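Local coordinates for protein PpBBE-like 1 D396N (PDB 6EO5) that catalyses the oxidation of cellobiose as a flavin-dependent member of the berberine bridge enzyme family from a moss, at residues T223-R228 and S265-T270; K237-F242 and A255-D260; V97-F102 and Y205-Q210. All blocks are in the same frame, centred on the assembly; numbering follows the deposited sequence.

Contact 1 (T223-R228 and S265-T270); sequences THFKYR and SWLEGT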
loop_
_atom_site.group_PDB
_atom_site.type_symbol
_atom_site.label_atom_id
_atom_site.label_comp_id
_atom_site.label_asym_id
_atom_site.label_seq_id
_atom_site.Cartn_x
_atom_site.Cartn_y
_atom_site.Cartn_z
ATOM N N THR A 223 19.473 -5.857 -10.692
ATOM C CA THR A 223 20.492 -4.942 -10.196
ATOM C C THR A 223 19.862 -3.889 -9.293
ATOM O O THR A 223 18.900 -3.211 -9.677
ATOM C CB THR A 223 21.236 -4.266 -11.350
ATOM O OG1 THR A 223 21.801 -5.269 -12.196
ATOM C CG2 THR A 223 22.344 -3.366 -10.818
ATOM N N HIS A 224 20.416 -3.753 -8.100
ATOM C CA HIS A 224 19.958 -2.794 -7.114
ATOM C C HIS A 224 20.947 -1.636 -7.064
ATOM O O HIS A 224 22.160 -1.854 -7.015
ATOM C CB HIS A 224 19.828 -3.474 -5.747
ATOM C CG HIS A 224 19.584 -2.523 -4.622
ATOM N ND1 HIS A 224 20.575 -2.140 -3.745
ATOM C CD2 HIS A 224 18.465 -1.864 -4.239
ATOM C CE1 HIS A 224 20.074 -1.288 -2.866
ATOM N NE2 HIS A 224 18.797 -1.104 -3.145
ATOM N N PHE A 225 20.441 -0.407 -7.090
ATOM C CA PHE A 225 21.303 0.759 -6.978
ATOM C C PHE A 225 20.734 1.734 -5.960
ATOM O O PHE A 225 19.518 1.806 -5.757
ATOM C CB PHE A 225 21.500 1.467 -8.324
ATOM C CG PHE A 225 20.223 1.921 -8.983
ATOM C CD1 PHE A 225 19.509 1.058 -9.806
ATOM C CD2 PHE A 225 19.762 3.228 -8.817
ATOM C CE1 PHE A 225 18.350 1.476 -10.440
ATOM C CE2 PHE A 225 18.594 3.661 -9.442
ATOM C CZ PHE A 225 17.888 2.784 -10.258
ATOM N N LYS A 226 21.631 2.477 -5.314
ATOM C CA LYS A 226 21.226 3.522 -4.389
ATOM C C LYS A 226 22.340 4.556 -4.323
ATOM O O LYS A 226 23.503 4.213 -4.079
ATOM C CB LYS A 226 20.917 2.943 -3.008
ATOM C CG LYS A 226 20.455 3.959 -1.973
ATOM C CD LYS A 226 19.702 3.265 -0.844
ATOM C CE LYS A 226 19.394 4.217 0.302
ATOM N NZ LYS A 226 18.483 3.595 1.302
ATOM N N TYR A 227 21.985 5.812 -4.582
ATOM C CA TYR A 227 22.916 6.933 -4.525
ATOM C C TYR A 227 22.421 7.876 -3.442
ATOM O O TYR A 227 21.285 8.358 -3.509
ATOM C CB TYR A 227 23.021 7.642 -5.880
ATOM C CG TYR A 227 23.244 6.683 -7.029
ATOM C CD1 TYR A 227 24.460 6.020 -7.183
ATOM C CD2 TYR A 227 22.236 6.414 -7.943
ATOM C CE1 TYR A 227 24.665 5.129 -8.219
ATOM C CE2 TYR A 227 22.436 5.522 -8.989
ATOM C CZ TYR A 227 23.657 4.883 -9.120
ATOM O OH TYR A 227 23.868 3.999 -10.154
ATOM N N ARG A 228 23.278 8.148 -2.458
ATOM C CA ARG A 228 22.885 8.759 -1.198
ATOM C C ARG A 228 23.754 9.979 -0.907
ATOM O O ARG A 228 24.939 10.000 -1.251
ATOM C CB ARG A 228 23.000 7.707 -0.080
ATOM C CG ARG A 228 22.531 8.152 1.256
ATOM C CD ARG A 228 22.294 6.961 2.174
ATOM N NE ARG A 228 21.889 7.438 3.501
ATOM C CZ ARG A 228 21.353 6.673 4.448
ATOM N NH1 ARG A 228 21.135 5.376 4.222
ATOM N NH2 ARG A 228 21.027 7.216 5.620
ATOM N N SER A 265 19.323 12.716 1.389
ATOM C CA SER A 265 18.528 12.464 0.191
ATOM C C SER A 265 19.153 11.315 -0.588
ATOM O O SER A 265 20.370 11.110 -0.546
ATOM C CB SER A 265 18.415 13.708 -0.704
ATOM O OG SER A 265 19.676 14.072 -1.232
ATOM N N TRP A 266 18.315 10.561 -1.304
ATOM C CA TRP A 266 18.861 9.472 -2.104
ATOM C C TRP A 266 17.924 9.118 -3.248
ATOM O O TRP A 266 16.740 9.462 -3.244
ATOM C CB TRP A 266 19.161 8.226 -1.254
ATOM C CG TRP A 266 17.976 7.444 -0.698
ATOM C CD1 TRP A 266 17.008 6.773 -1.408
ATOM C CD2 TRP A 266 17.691 7.194 0.692
ATOM N NE1 TRP A 266 16.130 6.153 -0.543
ATOM C CE2 TRP A 266 16.532 6.392 0.747
ATOM C CE3 TRP A 266 18.311 7.570 1.894
ATOM C CZ2 TRP A 266 15.978 5.973 1.954
ATOM C CZ3 TRP A 266 17.758 7.145 3.089
ATOM C CH2 TRP A 266 16.605 6.360 3.109
ATOM N N LEU A 267 18.490 8.444 -4.244
ATOM C CA LEU A 267 17.728 7.758 -5.275
ATOM C C LEU A 267 17.992 6.275 -5.097
ATOM O O LEU A 267 19.150 5.857 -5.065
ATOM C CB LEU A 267 18.131 8.212 -6.677
ATOM C CG LEU A 267 17.464 7.445 -7.816
ATOM C CD1 LEU A 267 15.954 7.611 -7.760
ATOM C CD2 LEU A 267 18.004 7.889 -9.160
ATOM N N GLU A 268 16.933 5.491 -4.942
ATOM C CA GLU A 268 17.048 4.045 -4.825
ATOM C C GLU A 268 16.213 3.377 -5.911
ATOM O O GLU A 268 15.122 3.850 -6.239
ATOM C CB GLU A 268 16.610 3.562 -3.443
ATOM C CG GLU A 268 16.826 2.073 -3.263
ATOM C CD GLU A 268 16.426 1.557 -1.898
ATOM O OE1 GLU A 268 15.790 2.327 -1.135
ATOM O OE2 GLU A 268 16.752 0.376 -1.599
ATOM N N GLY A 269 16.722 2.278 -6.475
ATOM C CA GLY A 269 15.999 1.658 -7.569
ATOM C C GLY A 269 16.415 0.232 -7.852
ATOM O O GLY A 269 17.449 -0.253 -7.395
ATOM N N THR A 270 15.576 -0.432 -8.640
ATOM C CA THR A 270 15.802 -1.799 -9.072
ATOM C C THR A 270 15.724 -1.859 -10.589
ATOM O O THR A 270 14.761 -1.360 -11.186
ATOM C CB THR A 270 14.777 -2.746 -8.445
ATOM O OG1 THR A 270 14.919 -2.716 -7.015
ATOM C CG2 THR A 270 14.979 -4.175 -8.968
#

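Contact 2 (K237-F242 and A255-D260); sequences KNFKSF and AAFYMD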
loop_
_atom_site.group_PDB
_atom_site.type_symbol
_atom_site.label_atom_id
_atom_site.label_comp_id
_atom_site.label_asym_id
_atom_site.label_seq_id
_atom_site.Cartn_x
_atom_site.Cartn_y
_atom_site.Cartn_z
ATOM N N LYS A 237 19.309 20.509 -6.127
ATOM C CA LYS A 237 20.003 19.955 -7.278
ATOM C C LYS A 237 19.653 18.484 -7.466
ATOM O O LYS A 237 19.348 18.046 -8.584
ATOM C CB LYS A 237 21.510 20.157 -7.102
ATOM C CG LYS A 237 22.339 19.985 -8.367
ATOM C CD LYS A 237 23.825 20.161 -8.081
ATOM C CE LYS A 237 24.662 19.794 -9.299
ATOM N NZ LYS A 237 24.387 20.707 -10.444
ATOM N N ASN A 238 19.676 17.703 -6.376
ATOM C CA ASN A 238 19.392 16.276 -6.507
ATOM C C ASN A 238 17.946 16.038 -6.925
ATOM O O ASN A 238 17.682 15.221 -7.815
ATOM C CB ASN A 238 19.701 15.531 -5.208
ATOM C CG ASN A 238 21.163 15.603 -4.818
ATOM O OD1 ASN A 238 21.990 16.097 -5.574
ATOM N ND2 ASN A 238 21.490 15.104 -3.633
ATOM N N PHE A 239 16.991 16.747 -6.312
ATOM C CA PHE A 239 15.594 16.518 -6.665
ATOM C C PHE A 239 15.313 16.929 -8.106
ATOM O O PHE A 239 14.622 16.205 -8.835
ATOM C CB PHE A 239 14.637 17.252 -5.716
ATOM C CG PHE A 239 13.212 16.850 -5.933
ATOM C CD1 PHE A 239 12.741 15.649 -5.422
ATOM C CD2 PHE A 239 12.372 17.606 -6.732
ATOM C CE1 PHE A 239 11.453 15.229 -5.659
ATOM C CE2 PHE A 239 11.064 17.193 -6.975
ATOM C CZ PHE A 239 10.609 15.997 -6.433
ATOM N N LYS A 240 15.837 18.084 -8.538
ATOM C CA LYS A 240 15.644 18.505 -9.924
ATOM C C LYS A 240 16.207 17.474 -10.895
ATOM O O LYS A 240 15.576 17.154 -11.910
ATOM C CB LYS A 240 16.290 19.868 -10.161
ATOM C CG LYS A 240 15.977 20.484 -11.510
ATOM C CD LYS A 240 16.418 21.944 -11.528
ATOM C CE LYS A 240 16.347 22.547 -12.923
ATOM N NZ LYS A 240 15.129 22.034 -13.592
ATOM N N SER A 241 17.384 16.927 -10.587
ATOM C CA SER A 241 17.971 15.916 -11.457
ATOM C C SER A 241 17.133 14.645 -11.480
ATOM O O SER A 241 17.015 13.995 -12.526
ATOM C CB SER A 241 19.390 15.605 -11.016
ATOM O OG SER A 241 19.917 14.615 -11.865
ATOM N N PHE A 242 16.554 14.274 -10.334
ATOM C CA PHE A 242 15.629 13.142 -10.290
ATOM C C PHE A 242 14.439 13.362 -11.219
ATOM O O PHE A 242 14.079 12.472 -12.001
ATOM C CB PHE A 242 15.175 12.907 -8.846
ATOM C CG PHE A 242 13.950 12.035 -8.714
ATOM C CD1 PHE A 242 13.995 10.680 -9.050
ATOM C CD2 PHE A 242 12.757 12.568 -8.220
ATOM C CE1 PHE A 242 12.869 9.870 -8.917
ATOM C CE2 PHE A 242 11.621 11.774 -8.080
ATOM C CZ PHE A 242 11.680 10.413 -8.433
ATOM N N ALA A 255 12.152 3.224 -9.527
ATOM C CA ALA A 255 12.988 3.966 -8.601
ATOM C C ALA A 255 12.117 4.840 -7.723
ATOM O O ALA A 255 10.974 5.155 -8.057
ATOM C CB ALA A 255 14.028 4.838 -9.323
ATOM N N ALA A 256 12.686 5.230 -6.591
ATOM C CA ALA A 256 12.048 6.129 -5.647
ATOM C C ALA A 256 13.103 7.085 -5.130
ATOM O O ALA A 256 14.255 6.693 -4.927
ATOM C CB ALA A 256 11.403 5.376 -4.478
ATOM N N PHE A 257 12.717 8.336 -4.936
ATOM C CA PHE A 257 13.594 9.335 -4.351
ATOM C C PHE A 257 13.201 9.585 -2.890
ATOM O O PHE A 257 12.023 9.510 -2.520
ATOM C CB PHE A 257 13.530 10.624 -5.174
ATOM C CG PHE A 257 14.612 11.611 -4.857
ATOM C CD1 PHE A 257 15.803 11.602 -5.571
ATOM C CD2 PHE A 257 14.430 12.573 -3.862
ATOM C CE1 PHE A 257 16.804 12.525 -5.290
ATOM C CE2 PHE A 257 15.424 13.500 -3.584
ATOM C CZ PHE A 257 16.612 13.475 -4.300
ATOM N N TYR A 258 14.203 9.880 -2.059
ATOM C CA TYR A 258 13.999 10.102 -0.636
ATOM C C TYR A 258 14.678 11.399 -0.214
ATOM O O TYR A 258 15.652 11.842 -0.824
ATOM C CB TYR A 258 14.527 8.915 0.194
ATOM C CG TYR A 258 14.532 9.128 1.695
ATOM C CD1 TYR A 258 15.562 9.849 2.316
ATOM C CD2 TYR A 258 13.538 8.589 2.502
ATOM C CE1 TYR A 258 15.579 10.060 3.684
ATOM C CE2 TYR A 258 13.549 8.792 3.888
ATOM C CZ TYR A 258 14.575 9.526 4.465
ATOM O OH TYR A 258 14.613 9.738 5.825
ATOM N N MET A 259 14.163 11.993 0.855
ATOM C CA MET A 259 14.569 13.314 1.306
ATOM C C MET A 259 14.010 13.494 2.711
ATOM O O MET A 259 12.908 13.024 2.988
ATOM C CB MET A 259 14.021 14.369 0.337
ATOM C CG MET A 259 14.309 15.798 0.642
ATOM S SD MET A 259 13.478 16.877 -0.553
ATOM C CE MET A 259 14.179 16.301 -2.087
ATOM N N ASP A 260 14.765 14.133 3.600
ATOM C CA ASP A 260 14.252 14.367 4.945
ATOM C C ASP A 260 14.918 15.613 5.522
ATOM O O ASP A 260 15.929 16.084 4.985
ATOM C CB ASP A 260 14.432 13.123 5.841
ATOM C CG ASP A 260 15.863 12.888 6.297
ATOM O OD1 ASP A 260 16.612 13.855 6.565
ATOM O OD2 ASP A 260 16.228 11.699 6.425
#

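Contact 3 (V97-F102 and Y205-Q210); sequences VDMEGF and YGIVTQ. With FAD (flavin-adenine dinucleotide), chain C.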
loop_
_atom_site.group_PDB
_atom_site.type_symbol
_atom_site.label_atom_id
_atom_site.label_comp_id
_atom_site.label_asym_id
_atom_site.label_seq_id
_atom_site.Cartn_x
_atom_site.Cartn_y
_atom_site.Cartn_z
ATOM N N VAL A 97 -12.240 -8.496 12.153
ATOM C CA VAL A 97 -12.146 -9.838 11.585
ATOM C C VAL A 97 -10.727 -9.997 11.043
ATOM O O VAL A 97 -10.445 -9.725 9.876
ATOM C CB VAL A 97 -13.199 -10.062 10.510
ATOM C CG1 VAL A 97 -13.121 -11.497 9.977
ATOM C CG2 VAL A 97 -14.569 -9.731 11.067
ATOM N N ASP A 98 -9.818 -10.446 11.906
ATOM C CA ASP A 98 -8.422 -10.642 11.533
ATOM C C ASP A 98 -8.293 -11.889 10.660
ATOM O O ASP A 98 -8.594 -13.000 11.106
ATOM C CB ASP A 98 -7.565 -10.749 12.791
ATOM C CG ASP A 98 -6.082 -10.840 12.491
ATOM O OD1 ASP A 98 -5.671 -11.652 11.634
ATOM O OD2 ASP A 98 -5.317 -10.094 13.129
ATOM N N MET A 99 -7.830 -11.707 9.423
ATOM C CA MET A 99 -7.803 -12.766 8.423
ATOM C C MET A 99 -6.493 -13.560 8.420
ATOM O O MET A 99 -6.154 -14.182 7.405
ATOM C CB MET A 99 -8.070 -12.171 7.040
ATOM C CG MET A 99 -9.449 -11.570 6.916
ATOM S SD MET A 99 -10.733 -12.833 7.023
ATOM C CE MET A 99 -10.618 -13.561 5.382
ATOM N N GLU A 100 -5.775 -13.572 9.546
ATOM C CA GLU A 100 -4.451 -14.178 9.623
ATOM C C GLU A 100 -4.448 -15.653 9.238
ATOM O O GLU A 100 -3.414 -16.180 8.806
ATOM C CB GLU A 100 -3.944 -14.002 11.043
ATOM C CG GLU A 100 -2.587 -14.520 11.365
ATOM C CD GLU A 100 -2.243 -14.191 12.801
ATOM O OE1 GLU A 100 -3.153 -14.298 13.669
ATOM O OE2 GLU A 100 -1.085 -13.785 13.048
ATOM N N GLY A 101 -5.582 -16.336 9.396
ATOM C CA GLY A 101 -5.671 -17.753 9.120
ATOM C C GLY A 101 -5.839 -18.133 7.670
ATOM O O GLY A 101 -5.902 -19.323 7.354
ATOM N N PHE A 102 -5.910 -17.164 6.765
ATOM C CA PHE A 102 -6.106 -17.444 5.342
ATOM C C PHE A 102 -4.756 -17.326 4.640
ATOM O O PHE A 102 -4.400 -16.268 4.113
ATOM C CB PHE A 102 -7.139 -16.500 4.747
ATOM C CG PHE A 102 -8.542 -16.825 5.141
ATOM C CD1 PHE A 102 -8.967 -16.641 6.446
ATOM C CD2 PHE A 102 -9.443 -17.309 4.206
ATOM C CE1 PHE A 102 -10.271 -16.941 6.817
ATOM C CE2 PHE A 102 -10.752 -17.610 4.565
ATOM C CZ PHE A 102 -11.164 -17.429 5.873
ATOM N N TYR A 205 -16.770 -3.304 0.388
ATOM C CA TYR A 205 -17.616 -4.225 -0.366
ATOM C C TYR A 205 -17.666 -5.623 0.225
ATOM O O TYR A 205 -18.254 -6.516 -0.391
ATOM C CB TYR A 205 -17.160 -4.309 -1.827
ATOM C CG TYR A 205 -17.228 -2.979 -2.530
ATOM C CD1 TYR A 205 -16.146 -2.108 -2.516
ATOM C CD2 TYR A 205 -18.379 -2.578 -3.184
ATOM C CE1 TYR A 205 -16.208 -0.878 -3.150
ATOM C CE2 TYR A 205 -18.453 -1.347 -3.821
ATOM C CZ TYR A 205 -17.366 -0.502 -3.803
ATOM O OH TYR A 205 -17.435 0.717 -4.443
ATOM N N GLY A 206 -17.090 -5.842 1.397
ATOM C CA GLY A 206 -17.098 -7.160 1.983
ATOM C C GLY A 206 -15.699 -7.599 2.338
ATOM O O GLY A 206 -14.737 -6.828 2.256
ATOM N N ILE A 207 -15.579 -8.862 2.730
ATOM C CA ILE A 207 -14.343 -9.408 3.270
ATOM C C ILE A 207 -13.758 -10.344 2.221
ATOM O O ILE A 207 -14.255 -11.457 2.029
ATOM C CB ILE A 207 -14.584 -10.127 4.600
ATOM C CG1 ILE A 207 -15.189 -9.138 5.599
ATOM C CG2 ILE A 207 -13.289 -10.750 5.108
ATOM C CD1 ILE A 207 -15.408 -9.685 6.958
ATOM N N VAL A 208 -12.707 -9.893 1.532
ATOM C CA VAL A 208 -12.004 -10.744 0.578
ATOM C C VAL A 208 -11.326 -11.878 1.331
ATOM O O VAL A 208 -10.625 -11.653 2.325
ATOM C CB VAL A 208 -10.988 -9.931 -0.240
ATOM C CG1 VAL A 208 -10.120 -10.866 -1.097
ATOM C CG2 VAL A 208 -11.702 -8.921 -1.123
ATOM N N THR A 209 -11.549 -13.110 0.874
ATOM C CA THR A 209 -10.931 -14.272 1.502
ATOM C C THR A 209 -9.737 -14.807 0.727
ATOM O O THR A 209 -8.814 -15.350 1.343
ATOM C CB THR A 209 -11.953 -15.398 1.681
ATOM O OG1 THR A 209 -12.585 -15.665 0.422
ATOM C CG2 THR A 209 -12.995 -15.004 2.718
ATOM N N GLN A 210 -9.718 -14.664 -0.598
ATOM C CA GLN A 210 -8.529 -15.047 -1.339
ATOM C C GLN A 210 -8.407 -14.235 -2.622
ATOM O O GLN A 210 -9.389 -13.708 -3.154
ATOM C CB GLN A 210 -8.512 -16.547 -1.647
ATOM C CG GLN A 210 -9.487 -17.013 -2.705
ATOM C CD GLN A 210 -9.141 -18.407 -3.197
ATOM O OE1 GLN A 210 -8.576 -19.216 -2.454
ATOM N NE2 GLN A 210 -9.457 -18.688 -4.459
HETATM P PA FAD C . -4.745 -3.224 6.938
HETATM O O1A FAD C . -4.683 -2.114 7.976
HETATM O O2A FAD C . -4.968 -4.573 7.571
HETATM O O5B FAD C . -5.822 -2.958 5.766
HETATM C C5B FAD C . -6.010 -1.674 5.210
HETATM C C4B FAD C . -7.446 -1.497 4.730
HETATM O O4B FAD C . -7.826 -2.586 3.909
HETATM C C3B FAD C . -8.435 -1.459 5.882
HETATM O O3B FAD C . -9.516 -0.630 5.515
HETATM C C2B FAD C . -8.914 -2.884 5.956
HETATM O O2B FAD C . -10.185 -2.980 6.551
HETATM C C1B FAD C . -8.908 -3.296 4.489
HETATM N N9A FAD C . -8.758 -4.765 4.391
HETATM C C8A FAD C . -7.776 -5.533 4.971
HETATM N N7A FAD C . -7.999 -6.830 4.666
HETATM C C5A FAD C . -9.110 -6.906 3.904
HETATM C C6A FAD C . -9.777 -7.977 3.340
HETATM N N6A FAD C . -9.312 -9.209 3.518
HETATM N N1A FAD C . -10.913 -7.758 2.593
HETATM C C2A FAD C . -11.385 -6.476 2.427
HETATM N N3A FAD C . -10.724 -5.408 2.996
HETATM C C4A FAD C . -9.603 -5.621 3.727
HETATM N N1 FAD C . 2.282 0.985 0.021
HETATM C C2 FAD C . 2.770 0.746 -1.268
HETATM O O2 FAD C . 2.051 0.826 -2.286
HETATM N N3 FAD C . 4.100 0.392 -1.423
HETATM C C4 FAD C . 4.932 0.285 -0.329
HETATM O O4 FAD C . 6.103 -0.042 -0.495
HETATM C C4X FAD C . 4.449 0.526 0.949
HETATM N N5 FAD C . 5.276 0.371 2.041
HETATM C C5X FAD C . 4.733 0.292 3.309
HETATM C C6 FAD C . 5.560 -0.004 4.388
HETATM C C7 FAD C . 5.053 -0.219 5.679
HETATM C C7M FAD C . 5.984 -0.556 6.822
HETATM C C8 FAD C . 3.674 -0.012 5.893
HETATM C C8M FAD C . 3.072 -0.110 7.282
HETATM C C9 FAD C . 2.868 0.377 4.807
HETATM C C9A FAD C . 3.372 0.516 3.501
HETATM N N10 FAD C . 2.602 0.941 2.411
HETATM C C10 FAD C . 3.104 0.836 1.128
HETATM C "C1'" FAD C . 1.146 1.239 2.548
HETATM C "C2'" FAD C . 0.355 -0.050 2.347
HETATM O "O2'" FAD C . 0.221 -0.406 0.990
HETATM C "C3'" FAD C . -1.023 0.134 2.942
HETATM O "O3'" FAD C . -0.823 0.434 4.302
HETATM C "C4'" FAD C . -1.853 -1.132 2.750
HETATM O "O4'" FAD C . -3.213 -0.766 2.625
HETATM C "C5'" FAD C . -1.631 -2.106 3.905
HETATM O "O5'" FAD C . -2.468 -3.242 3.847
HETATM P P FAD C . -2.633 -4.142 5.180
HETATM O O1P FAD C . -3.446 -5.374 4.857
HETATM O O2P FAD C . -1.326 -4.475 5.849
HETATM O O3P FAD C . -3.317 -3.111 6.208
#

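Contact 1 (T223-R228 and S265-T270)
Strands 223-228 and 265-270 run antiparallel, their axes 4.6 Å apart at 174°, with F225-G269 and Y227-L267 as hydrogen-bonded pairs and H224-T270, K226-E268 and R228-W266 as non-hydrogen-bonded pairs. Four backbone N-H...O bonds join them. On the face bearing H224, K226 and W266, the imidazole NE2 of H224 donates to OE2 of E268 at 3.0 Å. The carboxylate oxygen lies in the ring plane and accepts through its anti lone pair, nearly straight at 170°. K226, extended throughout, reaches over the W266 indole: its NZ sits 3.5 Å from the six-membered ring centroid, a cation-pi contact, and its CE lies over the five-membered ring. K226 NZ also makes a long salt bridge to E268 OE1 (3.8 Å). R228 lays a guanidinium face over W266 CZ3, tilted against the indole rather than stacked. On the face bearing F225, Y227 and L267, F225 CG lies between its backbone N and carbonyl carbon (chi1 58°), laying the ring over G269, whose CA is 3.8 Å from the ring centroid; Y227 OH is hydrogen-bonded to E297 OE2. Such a cross-strand Phe-Gly pair is the aromatic rescue of glycine, here within the seven-stranded antiparallel sheet characteristic of the substrate domain in this family.

Contact 2 (K237-F242 and A255-D260)
Helix 237-242 packs through F239 and F242 against F257 of strand 255-259, the two axes 9.9 Å apart and nearly antiparallel at 162°, so that one helical side lies along the strand. F257 carries the contact. Its CG is anti to the backbone N (chi1 -167°), which sends the ring from the sheet into the helix surface, between F242, F239 and N238. The F242 and F257 side chains point in opposite senses as they pass: their ring planes are close to parallel but the centroids stand 5.0 Å apart, and overlap is slight. What covers the F242 face is instead the CB of F257, a CH-pi contact 3.5 Å from the ring centroid and almost on its normal. In return, F242 CB comes within 3.6 Å of F257 CD1. F239 meets the same aromatic differently, presenting its edge to the F257 face in a T-shaped pair with planes at 83° and CD1 of F239 3.8 Å from CD2 of F257. The bent end of M259 turns its CE back to F239 CD1 at 3.7 Å, roughly perpendicular to that side chain. N238 meets the edge of the F257 ring, its CB in the ring plane and 3.8 Å from F257 CZ. The buried amide of N238 is satisfied beyond the two segments, OD1 by the backbone N of A290 and ND2 by the S265 hydroxyl. F239 also touches I348 and M351 of helix 345-355, while F242 meets L267 on the neighbouring strand. This aromatic cluster seats the connecting helix of a split beta-alpha-beta crossover: strands 222-230 and 253-259 run parallel, with strand 264-271 antiparallel between them, and helix 235-246 covers one face of the sheet.

Contact 3 (V97-F102 and Y205-Q210)
M99 and I207 meet through sulfur and methyl, SD of M99 lying 3.8 Å from CG2 of I207. The M99 chain bends at both chi2 and chi3 (-66° and -77°), which carries its CE methyl to the backbone O of V208 (3.6 Å) and beside T209 CG2, and at the same time over the centre of the F102 ring. One methyl is thus held between its own segment and the facing strand. F102 leans on T209 with the CD2-CE2 side of its ring, CE2 being 3.8 Å from T209 CB, while the T209 carbonyl O sits obliquely to the ring. V97 touches only the CD1 end of I207, V97 CG2 to I207 CD1 4.2 Å. Helix 57-70 continues this apolar layer, V60 touching both F102 and I207. Hydrogen bonds shape each segment on its own. After strand 95-98, D98 OD1 accepts from E100 N in an Asx turn, and F102 N bonds to M99 O to close a type I beta turn; D98 OD2 forms a salt bridge with R77. In strand 207-217 a classic beta bulge sets T209 and Q210 together across from Q174, whose backbone O is also hydrogen-bonded to T209 OG1. These elements belong to the FAD-binding domain of the VAO-type fold; within the two segments, hydrogen bonds to the cofactor come from the backbone of V208. V208 grips the adenine at two points: its N donates to N1A (3.0 Å), and N6A of the FAD donates to its O (3.0 Å) at a nearly straight 175°. The paired bonds match the donor and acceptor of the adenine edge and fix its rotation. G206, with backbone angles that call for glycine, brings its carbonyl O to 3.4 Å from FAD C2A.

Contacts 1 and 2 share one sheet through the adjacent strands 264-271 and 253-259, their centres 10 Å apart, with contact 2 nested in the loop that contact 1 closes. The two strands are joined by probable hydrogen bonds from A256 N to E268 O and from Y258 N to W266 O, both 2.8 Å, and the Y258 and W266 rings stack. Contact 3 lies across the chain's centre, 35 Å from contact 1 and 38 Å from contact 2 between centres. FAD spans much of that gap: its adenine is bonded at contact 3, while its flavin ring points toward the sheet. There the E268 side chain comes to about 10 Å of the cofactor, and that of F257 to about 14 Å, between nearest atoms.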